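Local coordinates for protein putative immunoglobulin A1 protease (Bacteroides ovatus, PDB 3N6Z) that is probably a hydrolase of the immunoglobulin A1 protease type, built as a parallel beta-helix, with substrate and activity not established, at residues A[148-159]-A[185-194]; A[263-274]-A[295-306]. One frame throughout, in Å; residues are numbered along the deposited sequence. Where two conformers were deposited one is given.

Both contacts join consecutive turns of one parallel beta-helix, their centres about 20 Å apart, and contact 1 closes along the chain before contact 2 opens. They meet through packing of L190 CD2 on I263 CD1 (4.0 Å). Contact 1 (148-159 with 185-194) lies about 8 Å from the centre of the chain and is largely buried, although its loop end, near D158 and K159, is exposed. Contact 2 (263-274 with 295-306) lies about 16 Å out and is partly buried. Parallel backbone pairing, apolar packing and a CH-pi contact occur in both. The polar parts differ: in contact 1 a tyrosine and an asparagine grip a loop, whereas contact 2 turns its corner on two asparagines whose side-chain amides are hydrogen-bonded.

Contact 1 (A[148-159]-A[185-194]); sequences GIITGYLGLKDK and GIAGVLANSY
The ring of Y194 lies against the 156-159 loop, with the backbone N of K159 over one face, offset toward the rim, and L156 O at its edge. CG sits between the backbone N and the carbonyl carbon (chi1 44°), a setting that turns the ring toward the loop. Its OH donates to L156 O at 2.6 Å, from above the carbonyl plane. With an alanine in place of Y194, L156 O would probably lose this donor, and the loop backbone the ring it lies against. N192 grips the same loop twice: its OD1 accepts from D158 N at 3.0 Å, in the carbonyl plane and on a lone pair, while its ND2 donates to D158 OD1 at 2.9 Å, meeting the carboxylate from above its plane, with the two flat groups 86° apart. ND2 also donates to V230 O, which further fixes the amide rotation.

Where the strands pair in parallel, L154 N donates to V189 O (2.8 Å) and L154 O accepts from A191 N (2.9 Å). V189 presses CB over the centre of the Y153 ring, 3.7 Å from the centroid and 8° off its normal, a CH-pi contact. On the other face, in register and both with CG anti to the backbone N, L154 and L190 lie side by side, L154 CD2 3.8 Å from L190 CD1. Before the corner at G152 and G188, T151 CG2 meets A187 CB.

The chemistry thus divides: apolar groups and backbone bonds hold the strands, whereas paired polar bonds fix the exposed loop, and G155 O is buried without any polar partner.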
loop_
_atom_site.group_PDB
_atom_site.type_symbol
_atom_site.label_atom_id
_atom_site.label_comp_id
_atom_site.label_asym_id
_atom_site.label_seq_id
_atom_site.Cartn_x
_atom_site.Cartn_y
_atom_site.Cartn_z
ATOM N N GLY A 148 -5.791 -2.095 -2.380
ATOM C CA GLY A 148 -5.198 -0.943 -1.742
ATOM C C GLY A 148 -5.113 0.203 -2.722
ATOM O O GLY A 148 -5.389 0.035 -3.898
ATOM N N ILE A 149 -4.752 1.401 -2.241
ATOM C CA ILE A 149 -4.722 2.568 -3.136
ATOM C C ILE A 149 -3.685 2.407 -4.224
ATOM O O ILE A 149 -3.971 2.639 -5.388
ATOM C CB ILE A 149 -4.515 3.896 -2.345
ATOM C CG1 ILE A 149 -5.838 4.277 -1.675
ATOM C CG2 ILE A 149 -4.021 5.045 -3.246
ATOM C CD1 ILE A 149 -5.714 5.237 -0.478
ATOM N N ILE A 150 -2.459 2.041 -3.857
ATOM C CA ILE A 150 -1.399 1.958 -4.851
ATOM C C ILE A 150 -1.529 0.701 -5.719
ATOM O O ILE A 150 -1.382 0.773 -6.946
ATOM C CB ILE A 150 0.007 2.070 -4.202
ATOM C CG1 ILE A 150 0.096 3.386 -3.387
ATOM C CG2 ILE A 150 1.109 1.999 -5.283
ATOM C CD1 ILE A 150 1.492 3.817 -2.899
ATOM N N THR A 151 -1.880 -0.429 -5.114
ATOM C CA THR A 151 -2.029 -1.658 -5.884
ATOM C C THR A 151 -2.921 -2.648 -5.183
ATOM O O THR A 151 -3.092 -2.593 -3.953
ATOM C CB THR A 151 -0.643 -2.265 -6.212
ATOM O OG1 THR A 151 -0.752 -3.220 -7.262
ATOM C CG2 THR A 151 -0.013 -2.889 -4.952
ATOM N N GLY A 152 -3.456 -3.572 -5.959
ATOM C CA GLY A 152 -4.179 -4.732 -5.415
ATOM C C GLY A 152 -3.181 -5.731 -4.884
ATOM O O GLY A 152 -3.114 -5.910 -3.672
ATOM N N TYR A 153 -2.394 -6.339 -5.766
ATOM C CA TYR A 153 -1.247 -7.167 -5.397
ATOM C C TYR A 153 0.029 -6.385 -5.568
ATOM O O TYR A 153 0.237 -5.726 -6.598
ATOM C CB TYR A 153 -1.154 -8.432 -6.268
ATOM C CG TYR A 153 -1.910 -9.592 -5.729
ATOM C CD1 TYR A 153 -3.287 -9.619 -5.734
ATOM C CD2 TYR A 153 -1.220 -10.640 -5.134
ATOM C CE1 TYR A 153 -3.980 -10.718 -5.176
ATOM C CE2 TYR A 153 -1.867 -11.713 -4.601
ATOM C CZ TYR A 153 -3.225 -11.762 -4.603
ATOM O OH TYR A 153 -3.829 -12.859 -4.011
ATOM N N LEU A 154 0.914 -6.513 -4.573
ATOM C CA LEU A 154 2.294 -6.076 -4.673
ATOM C C LEU A 154 3.148 -7.331 -4.845
ATOM O O LEU A 154 3.362 -8.096 -3.905
ATOM C CB LEU A 154 2.742 -5.291 -3.459
ATOM C CG LEU A 154 4.189 -4.769 -3.521
ATOM C CD1 LEU A 154 4.423 -3.958 -4.790
ATOM C CD2 LEU A 154 4.516 -3.967 -2.254
ATOM N N GLY A 155 3.623 -7.522 -6.066
ATOM C CA GLY A 155 4.234 -8.761 -6.473
ATOM C C GLY A 155 3.213 -9.861 -6.729
ATOM O O GLY A 155 2.052 -9.763 -6.343
ATOM N N LEU A 156 3.687 -10.918 -7.380
ATOM C CA LEU A 156 2.908 -12.141 -7.557
ATOM C C LEU A 156 3.562 -13.256 -6.764
ATOM O O LEU A 156 4.759 -13.237 -6.497
ATOM C CB LEU A 156 2.842 -12.515 -9.035
ATOM C CG LEU A 156 1.990 -11.582 -9.898
ATOM C CD1 LEU A 156 2.196 -11.873 -11.378
ATOM C CD2 LEU A 156 0.530 -11.691 -9.467
ATOM N N LYS A 157 2.763 -14.228 -6.359
ATOM C CA LYS A 157 3.239 -15.269 -5.434
ATOM C C LYS A 157 3.967 -16.392 -6.188
ATOM O O LYS A 157 3.426 -16.950 -7.156
ATOM C CB LYS A 157 2.064 -15.875 -4.690
ATOM C CG LYS A 157 2.469 -16.825 -3.575
ATOM C CD LYS A 157 1.251 -17.488 -2.950
ATOM C CE LYS A 157 0.708 -18.589 -3.831
ATOM N NZ LYS A 157 -0.469 -19.297 -3.232
ATOM N N ASP A 158 5.167 -16.738 -5.721
ATOM C CA ASP A 158 5.834 -18.006 -6.120
ATOM C C ASP A 158 5.933 -18.171 -7.645
ATOM O O ASP A 158 5.558 -19.218 -8.190
ATOM C CB ASP A 158 5.078 -19.209 -5.519
ATOM C CG ASP A 158 5.168 -19.288 -4.008
ATOM O OD1 ASP A 158 6.190 -18.874 -3.478
ATOM O OD2 ASP A 158 4.217 -19.827 -3.389
ATOM N N LYS A 159 6.425 -17.142 -8.304
ATOM C CA LYS A 159 6.736 -17.221 -9.706
ATOM C C LYS A 159 8.192 -17.678 -9.865
ATOM O O LYS A 159 8.988 -17.693 -8.921
ATOM C CB LYS A 159 6.426 -15.900 -10.409
ATOM C CG LYS A 159 4.971 -15.426 -10.225
ATOM C CD LYS A 159 3.944 -16.501 -10.658
ATOM C CE LYS A 159 2.530 -15.992 -10.702
ATOM N NZ LYS A 159 1.609 -17.038 -11.284
ATOM N N GLY A 185 -4.037 0.273 3.268
ATOM C CA GLY A 185 -3.826 1.664 2.860
ATOM C C GLY A 185 -2.900 1.794 1.659
ATOM O O GLY A 185 -3.069 2.685 0.838
ATOM N N ILE A 186 -1.910 0.909 1.583
ATOM C CA ILE A 186 -0.941 0.885 0.476
ATOM C C ILE A 186 -1.301 -0.192 -0.562
ATOM O O ILE A 186 -1.473 0.116 -1.752
ATOM C CB ILE A 186 0.543 0.712 0.978
ATOM C CG1 ILE A 186 0.950 1.810 1.978
ATOM C CG2 ILE A 186 1.523 0.571 -0.205
ATOM C CD1 ILE A 186 1.005 3.226 1.426
ATOM N N ALA A 187 -1.389 -1.449 -0.106
ATOM C CA ALA A 187 -1.623 -2.591 -0.999
ATOM C C ALA A 187 -2.653 -3.522 -0.399
ATOM O O ALA A 187 -2.670 -3.735 0.821
ATOM C CB ALA A 187 -0.297 -3.378 -1.213
ATOM N N GLY A 188 -3.445 -4.158 -1.247
ATOM C CA GLY A 188 -4.371 -5.186 -0.757
ATOM C C GLY A 188 -3.634 -6.415 -0.236
ATOM O O GLY A 188 -3.838 -6.857 0.915
ATOM N N VAL A 189 -2.749 -6.949 -1.084
ATOM C CA VAL A 189 -2.023 -8.182 -0.830
ATOM C C VAL A 189 -0.541 -7.978 -1.163
ATOM O O VAL A 189 -0.218 -7.548 -2.265
ATOM C CB VAL A 189 -2.596 -9.371 -1.667
ATOM C CG1 VAL A 189 -1.912 -10.680 -1.228
ATOM C CG2 VAL A 189 -4.128 -9.458 -1.551
ATOM N N LEU A 190 0.328 -8.292 -0.204
ATOM C CA LEU A 190 1.768 -8.327 -0.401
ATOM C C LEU A 190 2.129 -9.787 -0.688
ATOM O O LEU A 190 1.762 -10.693 0.084
ATOM C CB LEU A 190 2.492 -7.848 0.873
ATOM C CG LEU A 190 4.013 -7.943 0.929
ATOM C CD1 LEU A 190 4.691 -7.159 -0.234
ATOM C CD2 LEU A 190 4.523 -7.429 2.307
ATOM N N ALA A 191 2.847 -10.007 -1.780
ATOM C CA ALA A 191 3.358 -11.321 -2.146
ATOM C C ALA A 191 4.764 -11.528 -1.573
ATOM O O ALA A 191 5.069 -11.023 -0.476
ATOM C CB ALA A 191 3.261 -11.545 -3.679
ATOM N N ASN A 192 5.612 -12.316 -2.239
ATOM C CA ASN A 192 6.786 -12.880 -1.591
ATOM C C ASN A 192 8.072 -12.684 -2.373
ATOM O O ASN A 192 8.156 -11.821 -3.283
ATOM C CB ASN A 192 6.503 -14.327 -1.145
ATOM C CG ASN A 192 6.452 -15.321 -2.294
ATOM O OD1 ASN A 192 5.866 -15.029 -3.367
ATOM N ND2 ASN A 192 7.051 -16.490 -2.086
ATOM N N SER A 193 9.090 -13.463 -2.032
ATOM C CA SER A 193 10.448 -13.246 -2.512
ATOM C C SER A 193 10.955 -14.541 -3.092
ATOM O O SER A 193 10.756 -15.591 -2.495
ATOM C CB SER A 193 11.333 -12.793 -1.345
ATOM O OG SER A 193 10.786 -11.600 -0.785
ATOM N N TYR A 194 11.614 -14.445 -4.239
ATOM C CA TYR A 194 12.113 -15.613 -4.975
ATOM C C TYR A 194 13.030 -15.123 -6.089
ATOM O O TYR A 194 13.022 -13.956 -6.455
ATOM C CB TYR A 194 10.948 -16.444 -5.561
ATOM C CG TYR A 194 9.871 -15.596 -6.202
ATOM C CD1 TYR A 194 9.991 -15.169 -7.500
ATOM C CD2 TYR A 194 8.742 -15.220 -5.495
ATOM C CE1 TYR A 194 9.034 -14.374 -8.094
ATOM C CE2 TYR A 194 7.771 -14.406 -6.072
ATOM C CZ TYR A 194 7.920 -13.989 -7.394
ATOM O OH TYR A 194 6.953 -13.184 -7.969
#

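Contact 2 (A[263-274]-A[295-306]); sequences IAIKNSAAWSNL and SYENCYACESIV
S268-A270 runs parallel to C299-C302, the axes of these short strands 4.4 Å apart and 26° off parallel, and 263-266 pairs likewise with 295-296 before both segments turn a corner. At that corner N267 and N298 both have positive phi and hold CG anti to the carbonyl carbon, beside the backbone N, which points their side chains the same way, side by side. N267 ND2 donates to N298 OD1 at 3.0 Å, in the carbonyl plane and on a lone pair, though the N-H...O angle is only 131° and the amide planes stand 46° apart. A water joins N267 OD1 to E297 OE2, its bond to the glutamate being weak.

Before the corner, I265 brings CB to the edge of the Y296 ring, 3.9 Å from CD1, while Y296 OH donates to A291 O and the ring stacks on F327. Beyond it, C302 CB rests over the five-membered ring of W271, 3.5 Å from CD1; the sulfur lies obliquely, its place less certain because C302 has two conformers. N273 OD1 then accepts from V306 N at 2.8 Å, and L274 N donates to V306 O (2.9 Å). I305 closes over S272, with CB 3.3 Å from the buried S272 O.

The N267-N298 pair, both left-handed in backbone and amide-bonded at the same corner of consecutive turns, is consistent with asparagine repeats known from parallel beta-helices.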
loop_
_atom_site.group_PDB
_atom_site.type_symbol
_atom_site.label_atom_id
_atom_site.label_comp_id
_atom_site.label_asym_id
_atom_site.label_seq_id
_atom_site.Cartn_x
_atom_site.Cartn_y
_atom_site.Cartn_z
ATOM N N ILE A 263 6.050 -13.407 7.140
ATOM C CA ILE A 263 6.454 -12.027 6.916
ATOM C C ILE A 263 7.443 -11.651 7.991
ATOM O O ILE A 263 7.429 -12.219 9.078
ATOM C CB ILE A 263 5.218 -11.026 7.006
ATOM C CG1 ILE A 263 5.513 -9.712 6.260
ATOM C CG2 ILE A 263 4.706 -10.806 8.440
ATOM C CD1 ILE A 263 4.290 -8.788 6.082
ATOM N N ALA A 264 8.242 -10.633 7.707
ATOM C CA ALA A 264 8.953 -9.867 8.744
ATOM C C ALA A 264 8.353 -8.460 8.739
ATOM O O ALA A 264 8.151 -7.876 7.684
ATOM C CB ALA A 264 10.492 -9.823 8.483
ATOM N N ILE A 265 8.068 -7.957 9.926
ATOM C CA ILE A 265 7.671 -6.555 10.107
ATOM C C ILE A 265 8.659 -5.986 11.125
ATOM O O ILE A 265 8.754 -6.459 12.271
ATOM C CB ILE A 265 6.214 -6.327 10.565
ATOM C CG1 ILE A 265 5.227 -7.035 9.629
ATOM C CG2 ILE A 265 5.909 -4.809 10.643
ATOM C CD1 ILE A 265 3.785 -6.874 10.007
ATOM N N LYS A 266 9.379 -4.951 10.689
ATOM C CA LYS A 266 10.464 -4.365 11.468
ATOM C C LYS A 266 10.335 -2.857 11.461
ATOM O O LYS A 266 10.027 -2.263 10.433
ATOM C CB LYS A 266 11.831 -4.740 10.880
ATOM C CG LYS A 266 12.060 -6.272 10.789
ATOM C CD LYS A 266 13.467 -6.618 10.209
ATOM C CE LYS A 266 13.577 -8.096 9.791
ATOM N NZ LYS A 266 14.784 -8.439 8.955
ATOM N N ASN A 267 10.619 -2.235 12.592
ATOM C CA ASN A 267 10.677 -0.785 12.699
ATOM C C ASN A 267 9.437 -0.147 12.096
ATOM O O ASN A 267 9.504 0.609 11.136
ATOM C CB ASN A 267 11.946 -0.241 12.031
ATOM C CG ASN A 267 13.185 -0.770 12.675
ATOM O OD1 ASN A 267 14.037 -1.449 12.026
ATOM N ND2 ASN A 267 13.332 -0.484 13.921
ATOM N N SER A 268 8.296 -0.478 12.671
ATOM C CA SER A 268 6.987 -0.041 12.202
ATOM C C SER A 268 6.090 0.324 13.351
ATOM O O SER A 268 6.337 -0.045 14.518
ATOM C CB SER A 268 6.377 -1.109 11.283
ATOM O OG SER A 268 7.183 -1.251 10.074
ATOM N N ALA A 269 5.039 1.086 13.060
ATOM C CA ALA A 269 4.168 1.572 14.125
ATOM C C ALA A 269 2.700 1.681 13.695
ATOM O O ALA A 269 2.382 2.124 12.572
ATOM C CB ALA A 269 4.639 2.959 14.620
ATOM N N ALA A 270 1.808 1.316 14.608
ATOM C CA ALA A 270 0.370 1.454 14.424
ATOM C C ALA A 270 -0.114 2.698 15.149
ATOM O O ALA A 270 0.127 2.851 16.358
ATOM C CB ALA A 270 -0.372 0.197 14.949
ATOM N N TRP A 271 -0.817 3.550 14.434
ATOM C CA TRP A 271 -1.388 4.763 14.999
ATOM C C TRP A 271 -2.817 4.960 14.533
ATOM O O TRP A 271 -3.347 6.082 14.547
ATOM C CB TRP A 271 -0.468 5.954 14.684
ATOM C CG TRP A 271 -0.468 7.096 15.611
ATOM C CD1 TRP A 271 -1.477 7.518 16.427
ATOM C CD2 TRP A 271 0.598 8.036 15.766
ATOM N NE1 TRP A 271 -1.069 8.634 17.133
ATOM C CE2 TRP A 271 0.191 8.978 16.734
ATOM C CE3 TRP A 271 1.863 8.158 15.196
ATOM C CZ2 TRP A 271 1.011 10.061 17.124
ATOM C CZ3 TRP A 271 2.675 9.208 15.580
ATOM C CH2 TRP A 271 2.240 10.151 16.532
ATOM N N SER A 272 -3.492 3.856 14.203
ATOM C CA SER A 272 -4.877 3.847 13.735
ATOM C C SER A 272 -5.815 3.284 14.801
ATOM O O SER A 272 -5.473 2.331 15.494
ATOM C CB SER A 272 -4.998 2.955 12.495
ATOM O OG SER A 272 -4.213 3.442 11.437
ATOM N N ASN A 273 -7.041 3.809 14.864
ATOM C CA ASN A 273 -8.122 3.126 15.563
ATOM C C ASN A 273 -8.577 1.913 14.738
ATOM O O ASN A 273 -8.670 2.005 13.503
ATOM C CB ASN A 273 -9.293 4.080 15.779
ATOM C CG ASN A 273 -8.933 5.249 16.677
ATOM O OD1 ASN A 273 -8.175 5.085 17.636
ATOM N ND2 ASN A 273 -9.493 6.428 16.392
ATOM N N LEU A 274 -8.813 0.788 15.421
ATOM C CA LEU A 274 -9.014 -0.511 14.787
ATOM C C LEU A 274 -10.327 -1.098 15.272
ATOM O O LEU A 274 -10.547 -1.206 16.496
ATOM C CB LEU A 274 -7.869 -1.459 15.139
ATOM C CG LEU A 274 -6.443 -0.962 14.950
ATOM C CD1 LEU A 274 -5.449 -2.053 15.366
ATOM C CD2 LEU A 274 -6.193 -0.596 13.477
ATOM N N SER A 295 7.733 -12.650 11.970
ATOM C CA SER A 295 8.921 -12.315 12.729
ATOM C C SER A 295 8.973 -10.792 12.886
ATOM O O SER A 295 8.886 -10.056 11.899
ATOM C CB SER A 295 10.183 -12.812 12.038
ATOM O OG SER A 295 10.175 -14.210 11.896
ATOM N N TYR A 296 9.128 -10.333 14.112
ATOM C CA TYR A 296 8.947 -8.924 14.407
ATOM C C TYR A 296 10.117 -8.336 15.147
ATOM O O TYR A 296 10.734 -8.997 16.008
ATOM C CB TYR A 296 7.681 -8.738 15.253
ATOM C CG TYR A 296 6.456 -9.384 14.612
ATOM C CD1 TYR A 296 5.945 -8.915 13.416
ATOM C CD2 TYR A 296 5.888 -10.525 15.134
ATOM C CE1 TYR A 296 4.865 -9.517 12.804
ATOM C CE2 TYR A 296 4.796 -11.136 14.530
ATOM C CZ TYR A 296 4.288 -10.632 13.354
ATOM O OH TYR A 296 3.233 -11.232 12.721
ATOM N N GLU A 297 10.391 -7.061 14.859
ATOM C CA GLU A 297 11.412 -6.315 15.588
ATOM C C GLU A 297 10.955 -4.863 15.643
ATOM O O GLU A 297 10.584 -4.314 14.612
ATOM C CB GLU A 297 12.751 -6.435 14.865
ATOM C CG GLU A 297 13.888 -5.690 15.524
ATOM C CD GLU A 297 15.236 -5.822 14.830
ATOM O OE1 GLU A 297 15.309 -6.347 13.695
ATOM O OE2 GLU A 297 16.224 -5.361 15.449
ATOM N N ASN A 298 11.049 -4.228 16.810
ATOM C CA ASN A 298 10.803 -2.794 16.937
ATOM C C ASN A 298 9.454 -2.379 16.324
ATOM O O ASN A 298 9.408 -1.542 15.397
ATOM C CB ASN A 298 11.941 -1.972 16.311
ATOM C CG ASN A 298 13.317 -2.234 16.923
ATOM O OD1 ASN A 298 14.351 -1.972 16.256
ATOM N ND2 ASN A 298 13.354 -2.700 18.135
ATOM N N CYS A 299 8.383 -3.024 16.809
ATOM C CA CYS A 299 7.024 -2.717 16.389
ATOM C C CYS A 299 6.284 -2.049 17.537
ATOM O O CYS A 299 6.227 -2.608 18.662
ATOM C CB CYS A 299 6.289 -3.978 15.958
ATOM S SG CYS A 299 6.908 -4.684 14.382
ATOM N N TYR A 300 5.721 -0.868 17.269
ATOM C CA TYR A 300 5.107 0.003 18.259
ATOM C C TYR A 300 3.679 0.315 17.920
ATOM O O TYR A 300 3.245 0.176 16.760
ATOM C CB TYR A 300 5.930 1.314 18.434
ATOM C CG TYR A 300 7.386 0.979 18.673
ATOM C CD1 TYR A 300 7.792 0.425 19.883
ATOM C CD2 TYR A 300 8.326 1.128 17.666
ATOM C CE1 TYR A 300 9.099 0.003 20.070
ATOM C CE2 TYR A 300 9.654 0.705 17.830
ATOM C CZ TYR A 300 10.037 0.149 19.055
ATOM O OH TYR A 300 11.313 -0.291 19.222
ATOM N N ALA A 301 2.942 0.788 18.911
ATOM C CA ALA A 301 1.588 1.272 18.710
ATOM C C ALA A 301 1.356 2.465 19.598
ATOM O O ALA A 301 1.793 2.487 20.757
ATOM C CB ALA A 301 0.530 0.183 19.000
ATOM N N CYS A 302 0.663 3.487 19.107
ATOM C CA CYS A 302 0.356 4.607 19.990
ATOM C C CYS A 302 -0.574 4.150 21.106
ATOM O O CYS A 302 -1.543 3.430 20.893
ATOM C CB CYS A 302 -0.251 5.794 19.267
ATOM S SG CYS A 302 -0.179 7.321 20.288
ATOM N N GLU A 303 -0.252 4.601 22.321
ATOM C CA GLU A 303 -0.970 4.222 23.534
ATOM C C GLU A 303 -2.439 4.652 23.492
ATOM O O GLU A 303 -3.262 4.085 24.204
ATOM C CB GLU A 303 -0.277 4.832 24.759
ATOM C CG GLU A 303 -0.371 6.331 24.824
ATOM C CD GLU A 303 0.515 6.987 25.875
ATOM O OE1 GLU A 303 1.109 6.249 26.689
ATOM O OE2 GLU A 303 0.553 8.256 25.873
ATOM N N SER A 304 -2.765 5.636 22.653
ATOM C CA SER A 304 -4.119 6.182 22.625
ATOM C C SER A 304 -5.031 5.621 21.534
ATOM O O SER A 304 -6.183 6.042 21.458
ATOM C CB SER A 304 -4.041 7.689 22.484
ATOM O OG SER A 304 -3.494 8.050 21.232
ATOM N N ILE A 305 -4.548 4.662 20.723
ATOM C CA ILE A 305 -5.451 4.088 19.721
ATOM C C ILE A 305 -6.560 3.310 20.429
ATOM O O ILE A 305 -6.369 2.762 21.530
ATOM C CB ILE A 305 -4.727 3.258 18.621
ATOM C CG1 ILE A 305 -4.126 1.961 19.162
ATOM C CG2 ILE A 305 -3.695 4.134 17.899
ATOM C CD1 ILE A 305 -3.433 1.105 18.060
ATOM N N VAL A 306 -7.719 3.265 19.770
ATOM C CA VAL A 306 -8.901 2.567 20.308
ATOM C C VAL A 306 -9.121 1.295 19.479
ATOM O O VAL A 306 -9.207 1.356 18.248
ATOM C CB VAL A 306 -10.136 3.488 20.259
ATOM C CG1 VAL A 306 -11.390 2.761 20.734
ATOM C CG2 VAL A 306 -9.883 4.758 21.089
HETATM O O HOH W 1 16.539 -2.603 13.497
#